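PDB 1WXQ: GTP-binding protein from Pyrococcus horikoshii, which probably binds GTP, and may hydrolyse nucleoside triphosphates, as a member of the Obg-like GTPases, although its cellular role is not established. Local coordinates for residues T42-D47 and R311-L316; N214-I219 and D315-I320; I320-V325 and F343-G348; K364-A369 and V390-V395. All coordinates share one frame; numbering follows the deposited sequence.

Interaction 1: residues T42-D47 and R311-L316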
loop_
_atom_site.group_PDB
_atom_site.type_symbol
_atom_site.label_atom_id
_atom_site.label_comp_id
_atom_site.label_asym_id
_atom_site.label_seq_id
_atom_site.Cartn_x
_atom_site.Cartn_y
_atom_site.Cartn_z
ATOM N N THR A 42 -8.792 -5.100 5.634
ATOM C CA THR A 42 -8.755 -3.908 6.459
ATOM C C THR A 42 -9.484 -2.895 5.596
ATOM O O THR A 42 -10.081 -3.274 4.588
ATOM C CB THR A 42 -7.308 -3.455 6.742
ATOM O OG1 THR A 42 -7.331 -2.332 7.629
ATOM C CG2 THR A 42 -6.601 -3.066 5.460
ATOM N N TYR A 43 -9.448 -1.624 5.977
ATOM C CA TYR A 43 -10.285 -0.686 5.241
ATOM C C TYR A 43 -9.561 0.643 5.014
ATOM O O TYR A 43 -8.660 1.029 5.749
ATOM C CB TYR A 43 -11.563 -0.446 6.051
ATOM C CG TYR A 43 -12.573 -1.498 5.745
ATOM C CD1 TYR A 43 -13.108 -1.596 4.464
ATOM C CD2 TYR A 43 -13.039 -2.340 6.755
ATOM C CE1 TYR A 43 -14.095 -2.533 4.191
ATOM C CE2 TYR A 43 -14.031 -3.271 6.484
ATOM C CZ TYR A 43 -14.561 -3.366 5.211
ATOM O OH TYR A 43 -15.531 -4.307 4.931
ATOM N N ALA A 44 -9.955 1.330 3.926
ATOM C CA ALA A 44 -9.349 2.626 3.633
ATOM C C ALA A 44 -10.358 3.763 3.806
ATOM O O ALA A 44 -11.255 3.971 3.000
ATOM C CB ALA A 44 -8.824 2.598 2.198
ATOM N N ILE A 45 -10.205 4.490 4.927
ATOM C CA ILE A 45 -11.184 5.517 5.266
ATOM C C ILE A 45 -10.723 6.917 4.851
ATOM O O ILE A 45 -9.695 7.419 5.286
ATOM C CB ILE A 45 -11.405 5.462 6.778
ATOM C CG1 ILE A 45 -11.692 4.020 7.207
ATOM C CG2 ILE A 45 -12.624 6.320 7.161
ATOM C CD1 ILE A 45 -11.741 3.862 8.728
ATOM N N THR A 46 -11.582 7.516 4.044
ATOM C CA THR A 46 -11.404 8.888 3.600
ATOM C C THR A 46 -12.809 9.460 3.393
ATOM O O THR A 46 -13.794 8.754 3.578
ATOM C CB THR A 46 -10.580 8.937 2.296
ATOM O OG1 THR A 46 -10.298 10.300 1.945
ATOM C CG2 THR A 46 -11.335 8.249 1.165
ATOM N N ASP A 47 -12.913 10.730 3.034
ATOM C CA ASP A 47 -14.225 11.330 2.853
ATOM C C ASP A 47 -15.036 10.710 1.723
ATOM O O ASP A 47 -14.623 10.747 0.569
ATOM C CB ASP A 47 -14.104 12.839 2.598
ATOM C CG ASP A 47 -13.766 13.624 3.853
ATOM O OD1 ASP A 47 -14.249 13.243 4.945
ATOM O OD2 ASP A 47 -13.027 14.632 3.737
ATOM N N ARG A 311 -1.862 6.042 4.544
ATOM C CA ARG A 311 -0.638 6.504 3.886
ATOM C C ARG A 311 -0.157 5.490 2.876
ATOM O O ARG A 311 0.430 5.859 1.855
ATOM C CB ARG A 311 0.478 6.814 4.907
ATOM C CG ARG A 311 0.213 8.048 5.778
ATOM C CD ARG A 311 0.057 9.345 4.939
ATOM N NE ARG A 311 1.320 9.787 4.354
ATOM C CZ ARG A 311 2.294 10.387 5.040
ATOM N NH1 ARG A 311 2.155 10.631 6.335
ATOM N NH2 ARG A 311 3.419 10.727 4.429
ATOM N N VAL A 312 -0.409 4.211 3.142
ATOM C CA VAL A 312 -0.001 3.176 2.191
ATOM C C VAL A 312 -0.836 3.262 0.898
ATOM O O VAL A 312 -0.299 3.298 -0.207
ATOM C CB VAL A 312 -0.179 1.752 2.761
ATOM C CG1 VAL A 312 0.129 0.742 1.672
ATOM C CG2 VAL A 312 0.722 1.530 3.963
ATOM N N VAL A 313 -2.150 3.308 1.069
ATOM C CA VAL A 313 -3.112 3.362 -0.030
ATOM C C VAL A 313 -3.094 4.634 -0.876
ATOM O O VAL A 313 -2.944 4.574 -2.104
ATOM C CB VAL A 313 -4.560 3.162 0.518
ATOM C CG1 VAL A 313 -5.572 3.190 -0.617
ATOM C CG2 VAL A 313 -4.650 1.835 1.264
ATOM N N PHE A 314 -3.258 5.772 -0.203
ATOM C CA PHE A 314 -3.316 7.087 -0.838
ATOM C C PHE A 314 -1.978 7.744 -1.189
ATOM O O PHE A 314 -1.886 8.511 -2.141
ATOM C CB PHE A 314 -4.087 8.049 0.067
ATOM C CG PHE A 314 -5.466 7.580 0.422
ATOM C CD1 PHE A 314 -6.350 7.133 -0.572
ATOM C CD2 PHE A 314 -5.894 7.599 1.749
ATOM C CE1 PHE A 314 -7.647 6.705 -0.248
ATOM C CE2 PHE A 314 -7.186 7.177 2.093
ATOM C CZ PHE A 314 -8.068 6.728 1.089
ATOM N N ASP A 315 -0.942 7.458 -0.413
ATOM C CA ASP A 315 0.354 8.069 -0.651
ATOM C C ASP A 315 1.352 7.159 -1.339
ATOM O O ASP A 315 1.744 7.419 -2.477
ATOM C CB ASP A 315 0.940 8.546 0.670
ATOM C CG ASP A 315 2.069 9.506 0.478
ATOM O OD1 ASP A 315 2.832 9.323 -0.494
ATOM O OD2 ASP A 315 2.201 10.435 1.304
ATOM N N LEU A 316 1.783 6.107 -0.649
ATOM C CA LEU A 316 2.746 5.181 -1.237
ATOM C C LEU A 316 2.282 4.769 -2.621
ATOM O O LEU A 316 2.896 5.093 -3.618
ATOM C CB LEU A 316 2.869 3.907 -0.407
ATOM C CG LEU A 316 4.015 3.575 0.537
ATOM C CD1 LEU A 316 4.218 2.057 0.468
ATOM C CD2 LEU A 316 5.302 4.289 0.146
#
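F314 and V313 of helix 305-316 meet A44 and T46 of strand 39-47, an instance of the helix-on-sheet packing by which an alpha/beta GTPase domain closes one face of its central sheet. The segment axes approach to 9.1 Å at an angle of 56°. The joining contacts are mainly apolar. A44 CB fits between two residues of the helix, 4.3 Å from V313 CG1 and equally far from F314 CZ. Beside it, T46 meets the far end of the F314 ring at a slant: T46 CB is 3.6 Å from F314 CZ, and T46 CG2 touches the same atom. The threonine torsion explains this, since T46 OG1 lies anti to the backbone N (chi1 -174°) and leaves the methyl to meet the ring. I45 O adds a polar neighbour at the ring edge, near its plane. F386 meets F314 edge-to-face, and P321 also touches it. With an alanine in place of F314, T46 and A44 would probably lose the ring they lean on and F386 its edge-to-face partner. Polar bonds lie to the side: Q306 NE2 holds Y43 O. Residues 311-316 include a wider pi-type turn, in which L316 N donates to R311 O at 2.9 Å, while a salt bridge takes R311 NE to D315 OD2 at 3.2 Å, on the anti side but tilted out of the carboxylate plane.

Interaction 2: residues N214-I219 and D315-I320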
loop_
_atom_site.group_PDB
_atom_site.type_symbol
_atom_site.label_atom_id
_atom_site.label_comp_id
_atom_site.label_asym_id
_atom_site.label_seq_id
_atom_site.Cartn_x
_atom_site.Cartn_y
_atom_site.Cartn_z
ATOM N N ASN A 214 8.460 -1.822 -6.179
ATOM C CA ASN A 214 7.605 -3.023 -6.071
ATOM C C ASN A 214 7.293 -3.450 -4.637
ATOM O O ASN A 214 6.293 -4.115 -4.376
ATOM C CB ASN A 214 8.279 -4.184 -6.830
ATOM C CG ASN A 214 7.503 -5.501 -6.750
ATOM O OD1 ASN A 214 7.675 -6.282 -5.817
ATOM N ND2 ASN A 214 6.651 -5.752 -7.746
ATOM N N LYS A 215 8.153 -3.080 -3.705
ATOM C CA LYS A 215 7.927 -3.426 -2.315
ATOM C C LYS A 215 8.100 -2.191 -1.446
ATOM O O LYS A 215 8.848 -2.188 -0.486
ATOM C CB LYS A 215 8.882 -4.541 -1.902
ATOM C CG LYS A 215 8.538 -5.877 -2.566
ATOM C CD LYS A 215 7.153 -6.363 -2.131
ATOM C CE LYS A 215 6.704 -7.635 -2.842
ATOM N NZ LYS A 215 6.115 -7.387 -4.188
ATOM N N PRO A 216 7.397 -1.110 -1.790
ATOM C CA PRO A 216 7.495 0.124 -1.016
ATOM C C PRO A 216 6.856 -0.130 0.329
ATOM O O PRO A 216 5.922 -0.930 0.450
ATOM C CB PRO A 216 6.688 1.109 -1.851
ATOM C CG PRO A 216 5.595 0.245 -2.375
ATOM C CD PRO A 216 6.329 -1.008 -2.799
HETATM N N MSE A 217 7.343 0.539 1.358
HETATM C CA MSE A 217 6.753 0.306 2.658
HETATM C C MSE A 217 6.572 1.507 3.543
HETATM O O MSE A 217 7.133 2.573 3.308
HETATM C CB MSE A 217 7.536 -0.771 3.410
HETATM C CG MSE A 217 9.054 -0.739 3.281
HETATM SE SE MSE A 217 9.800 -2.300 4.204
HETATM C CE MSE A 217 11.011 -2.903 2.823
ATOM N N VAL A 218 5.712 1.330 4.534
ATOM C CA VAL A 218 5.467 2.364 5.508
ATOM C C VAL A 218 5.866 1.726 6.826
ATOM O O VAL A 218 5.583 0.552 7.077
ATOM C CB VAL A 218 3.999 2.802 5.554
ATOM C CG1 VAL A 218 3.761 3.704 6.771
ATOM C CG2 VAL A 218 3.652 3.556 4.285
ATOM N N ILE A 219 6.536 2.508 7.656
ATOM C CA ILE A 219 6.997 2.017 8.928
ATOM C C ILE A 219 6.081 2.416 10.088
ATOM O O ILE A 219 5.800 3.590 10.307
ATOM C CB ILE A 219 8.429 2.518 9.169
ATOM C CG1 ILE A 219 9.269 2.185 7.937
ATOM C CG2 ILE A 219 9.012 1.875 10.433
ATOM C CD1 ILE A 219 10.675 2.705 7.987
ATOM N N ASP A 315 -0.942 7.458 -0.413
ATOM C CA ASP A 315 0.354 8.069 -0.651
ATOM C C ASP A 315 1.352 7.159 -1.339
ATOM O O ASP A 315 1.744 7.419 -2.477
ATOM C CB ASP A 315 0.940 8.546 0.670
ATOM C CG ASP A 315 2.069 9.506 0.478
ATOM O OD1 ASP A 315 2.832 9.323 -0.494
ATOM O OD2 ASP A 315 2.201 10.435 1.304
ATOM N N LEU A 316 1.783 6.107 -0.649
ATOM C CA LEU A 316 2.746 5.181 -1.237
ATOM C C LEU A 316 2.282 4.769 -2.621
ATOM O O LEU A 316 2.896 5.093 -3.618
ATOM C CB LEU A 316 2.869 3.907 -0.407
ATOM C CG LEU A 316 4.015 3.575 0.537
ATOM C CD1 LEU A 316 4.218 2.057 0.468
ATOM C CD2 LEU A 316 5.302 4.289 0.146
ATOM N N LEU A 317 1.175 4.046 -2.663
ATOM C CA LEU A 317 0.642 3.560 -3.923
ATOM C C LEU A 317 -0.078 4.635 -4.719
ATOM O O LEU A 317 -0.380 4.438 -5.890
ATOM C CB LEU A 317 -0.279 2.359 -3.650
ATOM C CG LEU A 317 0.428 1.300 -2.784
ATOM C CD1 LEU A 317 -0.492 0.148 -2.491
ATOM C CD2 LEU A 317 1.679 0.818 -3.491
ATOM N N LYS A 318 -0.345 5.770 -4.083
ATOM C CA LYS A 318 -1.017 6.888 -4.728
ATOM C C LYS A 318 -2.353 6.528 -5.378
ATOM O O LYS A 318 -2.637 6.913 -6.515
ATOM C CB LYS A 318 -0.093 7.519 -5.773
ATOM C CG LYS A 318 1.212 8.061 -5.205
ATOM C CD LYS A 318 1.685 9.290 -5.975
ATOM C CE LYS A 318 1.907 8.996 -7.463
ATOM N NZ LYS A 318 2.161 10.235 -8.256
ATOM N N LEU A 319 -3.174 5.775 -4.658
ATOM C CA LEU A 319 -4.480 5.397 -5.166
ATOM C C LEU A 319 -5.459 6.521 -4.827
ATOM O O LEU A 319 -5.259 7.259 -3.863
ATOM C CB LEU A 319 -4.925 4.083 -4.532
ATOM C CG LEU A 319 -3.956 2.917 -4.774
ATOM C CD1 LEU A 319 -4.312 1.744 -3.883
ATOM C CD2 LEU A 319 -3.998 2.504 -6.239
ATOM N N ILE A 320 -6.490 6.679 -5.647
ATOM C CA ILE A 320 -7.508 7.699 -5.412
ATOM C C ILE A 320 -8.850 7.022 -5.604
ATOM O O ILE A 320 -8.991 6.168 -6.472
ATOM C CB ILE A 320 -7.405 8.855 -6.424
ATOM C CG1 ILE A 320 -7.469 8.304 -7.852
ATOM C CG2 ILE A 320 -6.129 9.652 -6.186
ATOM C CD1 ILE A 320 -7.652 9.396 -8.909
#
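L316, on the last turn of helix 305-316, drives its branched end against P216 and V218. Its CD1 methyl does most of the touching: L316 CD1 lies 3.5 Å from P216 CB and also rests on the proline carbonyl group, the two side chains meeting at a slant. The other methyl, L316 CD2, reaches P216 CB from further off. At the fork, L316 CG sits 3.8 Å from V218 CG2, where the two side chains slide past one another in opposite directions. V218 CG2 stands anti to the carbonyl carbon, which brings this branch to the leucine. Strand 217-222 is an inner strand of the parallel part of the P-loop GTPase sheet, between strands 104-110 and 245-249, and the sheet is sandwiched between helices: V218 looks to V308 and V312 of helix 305-316, whereas M217 and I219 pack on helix 127-147. L317 follows, its CD2 coming within 4.1 Å of P216 CG at about a right angle to the proline. Its carbonyl oxygen accepts a bond from K346 NZ. K318, with a positive phi of 54°, swings the chain out of the helix, and L319 then begins strand 319-325 with its backbone bonded to V313 and its side chain turned onto V313 and M1.

Interaction 3: residues I320-V325 and F343-G348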
loop_
_atom_site.group_PDB
_atom_site.type_symbol
_atom_site.label_atom_id
_atom_site.label_comp_id
_atom_site.label_asym_id
_atom_site.label_seq_id
_atom_site.Cartn_x
_atom_site.Cartn_y
_atom_site.Cartn_z
ATOM N N ILE A 320 -6.490 6.679 -5.647
ATOM C CA ILE A 320 -7.508 7.699 -5.412
ATOM C C ILE A 320 -8.850 7.022 -5.604
ATOM O O ILE A 320 -8.991 6.168 -6.472
ATOM C CB ILE A 320 -7.405 8.855 -6.424
ATOM C CG1 ILE A 320 -7.469 8.304 -7.852
ATOM C CG2 ILE A 320 -6.129 9.652 -6.186
ATOM C CD1 ILE A 320 -7.652 9.396 -8.909
ATOM N N PRO A 321 -9.851 7.376 -4.789
ATOM C CA PRO A 321 -11.181 6.759 -4.924
ATOM C C PRO A 321 -11.925 7.340 -6.148
ATOM O O PRO A 321 -11.818 8.527 -6.441
ATOM C CB PRO A 321 -11.883 7.118 -3.604
ATOM C CG PRO A 321 -10.778 7.653 -2.704
ATOM C CD PRO A 321 -9.829 8.323 -3.664
ATOM N N VAL A 322 -12.670 6.497 -6.855
ATOM C CA VAL A 322 -13.411 6.920 -8.040
ATOM C C VAL A 322 -14.701 6.102 -8.153
ATOM O O VAL A 322 -14.688 4.889 -7.973
ATOM C CB VAL A 322 -12.541 6.727 -9.310
ATOM C CG1 VAL A 322 -13.374 6.921 -10.569
ATOM C CG2 VAL A 322 -11.382 7.707 -9.286
ATOM N N TYR A 323 -15.809 6.767 -8.458
ATOM C CA TYR A 323 -17.111 6.093 -8.549
ATOM C C TYR A 323 -17.801 6.186 -9.900
ATOM O O TYR A 323 -18.141 7.278 -10.347
ATOM C CB TYR A 323 -18.082 6.667 -7.512
ATOM C CG TYR A 323 -17.624 6.572 -6.075
ATOM C CD1 TYR A 323 -16.618 7.401 -5.579
ATOM C CD2 TYR A 323 -18.244 5.688 -5.194
ATOM C CE1 TYR A 323 -16.248 7.356 -4.235
ATOM C CE2 TYR A 323 -17.881 5.637 -3.851
ATOM C CZ TYR A 323 -16.889 6.473 -3.376
ATOM O OH TYR A 323 -16.568 6.437 -2.035
ATOM N N PRO A 324 -18.030 5.034 -10.559
ATOM C CA PRO A 324 -18.694 4.977 -11.865
ATOM C C PRO A 324 -20.201 4.840 -11.699
ATOM O O PRO A 324 -20.681 4.008 -10.923
ATOM C CB PRO A 324 -18.088 3.740 -12.497
ATOM C CG PRO A 324 -17.993 2.829 -11.340
ATOM C CD PRO A 324 -17.413 3.732 -10.249
ATOM N N VAL A 325 -20.936 5.657 -12.444
ATOM C CA VAL A 325 -22.390 5.648 -12.402
ATOM C C VAL A 325 -22.980 5.374 -13.782
ATOM O O VAL A 325 -22.253 5.275 -14.778
ATOM C CB VAL A 325 -22.938 7.007 -11.902
ATOM C CG1 VAL A 325 -22.560 7.214 -10.438
ATOM C CG2 VAL A 325 -22.386 8.136 -12.760
ATOM N N PHE A 343 -13.793 2.444 -6.833
ATOM C CA PHE A 343 -12.559 1.793 -7.242
ATOM C C PHE A 343 -11.319 2.614 -6.908
ATOM O O PHE A 343 -11.300 3.844 -7.029
ATOM C CB PHE A 343 -12.607 1.472 -8.739
ATOM C CG PHE A 343 -13.591 0.384 -9.084
ATOM C CD1 PHE A 343 -13.297 -0.948 -8.821
ATOM C CD2 PHE A 343 -14.836 0.697 -9.625
ATOM C CE1 PHE A 343 -14.231 -1.960 -9.089
ATOM C CE2 PHE A 343 -15.779 -0.306 -9.895
ATOM C CZ PHE A 343 -15.475 -1.633 -9.627
ATOM N N LEU A 344 -10.295 1.916 -6.438
ATOM C CA LEU A 344 -9.026 2.535 -6.115
ATOM C C LEU A 344 -8.276 2.579 -7.453
ATOM O O LEU A 344 -7.869 1.543 -7.983
ATOM C CB LEU A 344 -8.270 1.664 -5.103
ATOM C CG LEU A 344 -8.631 1.600 -3.606
ATOM C CD1 LEU A 344 -7.580 0.861 -2.770
ATOM C CD2 LEU A 344 -8.811 3.029 -3.109
HETATM N N MSE A 345 -8.132 3.774 -8.011
HETATM C CA MSE A 345 -7.426 3.961 -9.270
HETATM C C MSE A 345 -6.053 4.579 -9.006
HETATM O O MSE A 345 -5.889 5.375 -8.086
HETATM C CB MSE A 345 -8.209 4.906 -10.184
HETATM C CG MSE A 345 -9.656 4.504 -10.406
HETATM SE SE MSE A 345 -9.767 2.672 -10.963
HETATM C CE MSE A 345 -9.013 2.880 -12.742
ATOM N N LYS A 346 -5.075 4.218 -9.826
ATOM C CA LYS A 346 -3.764 4.789 -9.688
ATOM C C LYS A 346 -3.788 6.177 -10.279
ATOM O O LYS A 346 -4.424 6.438 -11.291
ATOM C CB LYS A 346 -2.781 3.908 -10.459
ATOM C CG LYS A 346 -1.383 4.523 -10.529
ATOM C CD LYS A 346 -0.536 4.178 -9.302
ATOM C CE LYS A 346 0.845 4.838 -9.341
ATOM N NZ LYS A 346 1.654 4.353 -8.224
ATOM N N LYS A 347 -3.146 7.151 -9.638
ATOM C CA LYS A 347 -3.185 8.514 -10.178
ATOM C C LYS A 347 -2.574 8.444 -11.576
ATOM O O LYS A 347 -1.557 7.772 -11.790
ATOM C CB LYS A 347 -2.410 9.505 -9.284
ATOM C CG LYS A 347 -3.079 9.780 -7.926
ATOM C CD LYS A 347 -2.356 10.868 -7.121
ATOM C CE LYS A 347 -3.195 11.399 -5.927
ATOM N NZ LYS A 347 -3.496 10.418 -4.809
ATOM N N GLY A 348 -3.223 9.111 -12.528
ATOM C CA GLY A 348 -2.767 9.097 -13.909
ATOM C C GLY A 348 -3.725 8.254 -14.740
ATOM O O GLY A 348 -3.624 8.165 -15.969
#
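I320 and V322 pair with M345 and F343 as neighbouring antiparallel strands in the four-stranded sheet of a TGS domain, whose strand order 2-1-4-3 fits the ubiquitin-like beta-grasp. I320 with M345 and V322 with F343 are hydrogen-bonded pairs; P321 with L344, between them, is a non-hydrogen-bonded pair. The first set of side chains shares the face lined by helix 351-358, where V322 and F343 touch L354. P321 and L344 point to the other face, meeting F314 and V313 of the GTPase domain. Within the helix-side face the side chains are set crosswise. M345 CG, set anti to the carbonyl carbon (chi1 -53°), meets V322 CB at 3.8 Å, the two side chains crossing at about a right angle; bends at chi2 and chi3 then lead the selenium end of this selenomethionine away. F343 likewise stands square to P324, whose CD lies at the ring edge, 4.0 Å from F343 CD2. I320 sends its two branches different ways: CG1 lies 4.2 Å from M345 CB, and CG2 is crossed at a slant by the aliphatic chain of K347, with K347 CG 3.5 Å away. An alanine in its place would probably leave the K347 chain without the methyl it rests on and take the CG1 branch from beside M345 CB. Four backbone bonds fix the register, V322 N to F343 O being weak; M345 N donates to I320 O at 3.0 Å, with an N-H...O angle of 170°.

Interaction 4: residues K364-A369 and V390-V395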
loop_
_atom_site.group_PDB
_atom_site.type_symbol
_atom_site.label_atom_id
_atom_site.label_comp_id
_atom_site.label_asym_id
_atom_site.label_seq_id
_atom_site.Cartn_x
_atom_site.Cartn_y
_atom_site.Cartn_z
ATOM N N LYS A 364 -13.506 -1.817 -23.828
ATOM C CA LYS A 364 -13.331 -1.919 -25.264
ATOM C C LYS A 364 -14.258 -0.987 -26.030
ATOM O O LYS A 364 -13.806 -0.213 -26.873
ATOM C CB LYS A 364 -13.541 -3.363 -25.715
ATOM C CG LYS A 364 -12.410 -4.283 -25.299
ATOM C CD LYS A 364 -11.072 -3.756 -25.813
ATOM C CE LYS A 364 -9.981 -4.796 -25.689
ATOM N NZ LYS A 364 -8.701 -4.304 -26.256
ATOM N N GLY A 365 -15.554 -1.055 -25.735
ATOM C CA GLY A 365 -16.499 -0.199 -26.429
ATOM C C GLY A 365 -16.538 1.231 -25.923
ATOM O O GLY A 365 -17.511 1.937 -26.164
ATOM N N PHE A 366 -15.481 1.666 -25.235
ATOM C CA PHE A 366 -15.428 3.014 -24.674
ATOM C C PHE A 366 -15.538 4.106 -25.719
ATOM O O PHE A 366 -14.916 4.040 -26.776
ATOM C CB PHE A 366 -14.129 3.220 -23.879
ATOM C CG PHE A 366 -14.017 4.584 -23.238
ATOM C CD1 PHE A 366 -14.675 4.862 -22.046
ATOM C CD2 PHE A 366 -13.276 5.597 -23.842
ATOM C CE1 PHE A 366 -14.599 6.128 -21.462
ATOM C CE2 PHE A 366 -13.196 6.858 -23.266
ATOM C CZ PHE A 366 -13.859 7.124 -22.075
ATOM N N LEU A 367 -16.336 5.120 -25.420
ATOM C CA LEU A 367 -16.479 6.240 -26.339
ATOM C C LEU A 367 -16.021 7.509 -25.625
ATOM O O LEU A 367 -15.148 8.223 -26.112
ATOM C CB LEU A 367 -17.934 6.366 -26.824
ATOM C CG LEU A 367 -18.465 5.226 -27.710
ATOM C CD1 LEU A 367 -19.853 5.565 -28.223
ATOM C CD2 LEU A 367 -17.511 5.011 -28.892
ATOM N N TYR A 368 -16.591 7.777 -24.457
ATOM C CA TYR A 368 -16.217 8.959 -23.697
ATOM C C TYR A 368 -16.864 8.943 -22.327
ATOM O O TYR A 368 -17.723 8.112 -22.044
ATOM C CB TYR A 368 -16.626 10.235 -24.448
ATOM C CG TYR A 368 -18.119 10.416 -24.564
ATOM C CD1 TYR A 368 -18.870 9.642 -25.447
ATOM C CD2 TYR A 368 -18.789 11.331 -23.758
ATOM C CE1 TYR A 368 -20.257 9.771 -25.520
ATOM C CE2 TYR A 368 -20.176 11.470 -23.821
ATOM C CZ TYR A 368 -20.905 10.686 -24.702
ATOM O OH TYR A 368 -22.278 10.800 -24.745
ATOM N N ALA A 369 -16.451 9.873 -21.477
ATOM C CA ALA A 369 -16.998 9.951 -20.123
ATOM C C ALA A 369 -17.496 11.338 -19.754
ATOM O O ALA A 369 -17.137 12.327 -20.373
ATOM C CB ALA A 369 -15.945 9.491 -19.102
ATOM N N VAL A 390 -18.091 9.549 -12.080
ATOM C CA VAL A 390 -18.049 9.499 -13.538
ATOM C C VAL A 390 -19.023 8.600 -14.296
ATOM O O VAL A 390 -19.292 7.482 -13.886
ATOM C CB VAL A 390 -16.605 9.136 -13.991
ATOM C CG1 VAL A 390 -16.588 8.727 -15.458
ATOM C CG2 VAL A 390 -15.686 10.328 -13.775
ATOM N N LYS A 391 -19.531 9.112 -15.418
ATOM C CA LYS A 391 -20.450 8.370 -16.283
ATOM C C LYS A 391 -19.685 7.829 -17.501
ATOM O O LYS A 391 -19.068 8.586 -18.260
ATOM C CB LYS A 391 -21.607 9.277 -16.740
ATOM C CG LYS A 391 -22.492 8.730 -17.885
ATOM C CD LYS A 391 -23.522 7.605 -17.769
ATOM C CE LYS A 391 -24.070 6.906 -19.018
ATOM N NZ LYS A 391 -25.224 7.406 -19.763
ATOM N N ILE A 392 -19.718 6.512 -17.671
ATOM C CA ILE A 392 -19.034 5.873 -18.787
ATOM C C ILE A 392 -19.992 5.555 -19.945
ATOM O O ILE A 392 -21.069 4.986 -19.755
ATOM C CB ILE A 392 -18.337 4.575 -18.329
ATOM C CG1 ILE A 392 -17.296 4.904 -17.248
ATOM C CG2 ILE A 392 -17.693 3.887 -19.520
ATOM C CD1 ILE A 392 -16.635 3.692 -16.625
ATOM N N VAL A 393 -19.580 5.937 -21.148
ATOM C CA VAL A 393 -20.371 5.707 -22.342
ATOM C C VAL A 393 -19.636 4.737 -23.254
ATOM O O VAL A 393 -18.555 5.047 -23.758
ATOM C CB VAL A 393 -20.607 7.025 -23.092
ATOM C CG1 VAL A 393 -21.372 6.772 -24.374
ATOM C CG2 VAL A 393 -21.366 7.983 -22.203
ATOM N N SER A 394 -20.220 3.562 -23.463
ATOM C CA SER A 394 -19.599 2.562 -24.319
ATOM C C SER A 394 -20.544 1.957 -25.336
ATOM O O SER A 394 -21.714 1.716 -25.042
ATOM C CB SER A 394 -19.010 1.433 -23.473
ATOM O OG SER A 394 -18.438 1.939 -22.284
ATOM N N VAL A 395 -20.027 1.712 -26.539
ATOM C CA VAL A 395 -20.813 1.088 -27.593
ATOM C C VAL A 395 -21.168 -0.294 -27.038
ATOM O O VAL A 395 -20.299 -1.004 -26.510
ATOM C CB VAL A 395 -19.988 0.947 -28.894
ATOM C CG1 VAL A 395 -18.859 -0.052 -28.699
ATOM C CG2 VAL A 395 -20.900 0.526 -30.041
#
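Y368 lays one face of its ring over V393, and its side chain can be followed outward atom by atom. From CB the chain leaves with CG between the backbone N and the carbonyl carbon (chi1 67°), a turn that folds the ring back over the neighbouring strand. Y368 CD1 then passes V393 CB, and the next atom along that side, Y368 CE1, comes to 3.4 Å from V393 CG1. At the far end Y368 CZ is 3.7 Å from V393 CG2, and Y368 OH is still only 3.9 Å from that same methyl. The methyl lies above the ring, offset toward its rim, and its direction from the centroid is 22° off the normal: a CH-pi contact. R377 adds a cation-pi partner to the ring. Strands 366-371 and 388-394 form an antiparallel pair at one side of the beta-grasp sheet of the TGS domain, and a classic beta bulge interrupts it. L367 and Y368 both face V393, whose carbonyl oxygen takes L367 N at 2.8 Å and, weakly, Y368 N at 3.4 Å. V393 N returns a bond of 3.0 Å to Y368 O. The opposite face of the sheet carries F366, S394, A369 and I392. There I392 CG2 approaches the F366 ring at its edge, and S394 OG is bonded to L362 O. Next to them, A369 CB rests 3.8 Å from V390 CG1.

How the interactions relate
Interactions 1 and 2 are two sides of one helix end: their centres lie 9 Å apart, they share D315 and L316, and both anchor helix 305-316 to the GTPase sheet, which also includes strand 2-7, the strand that leads into a probable P-loop. From there the chain runs directly into strand 319-325 of the TGS sheet, which thereby bridges the two domains. Interaction 3 shares I320 with interaction 2 and touches interaction 1 where V313 CG1 meets L344 CD1 at 3.8 Å. Interaction 4 joins the same sheet one strand further on, V325 N lying 2.8 Å from V390 O; its nearest atoms stay about 13 Å from those of interaction 1.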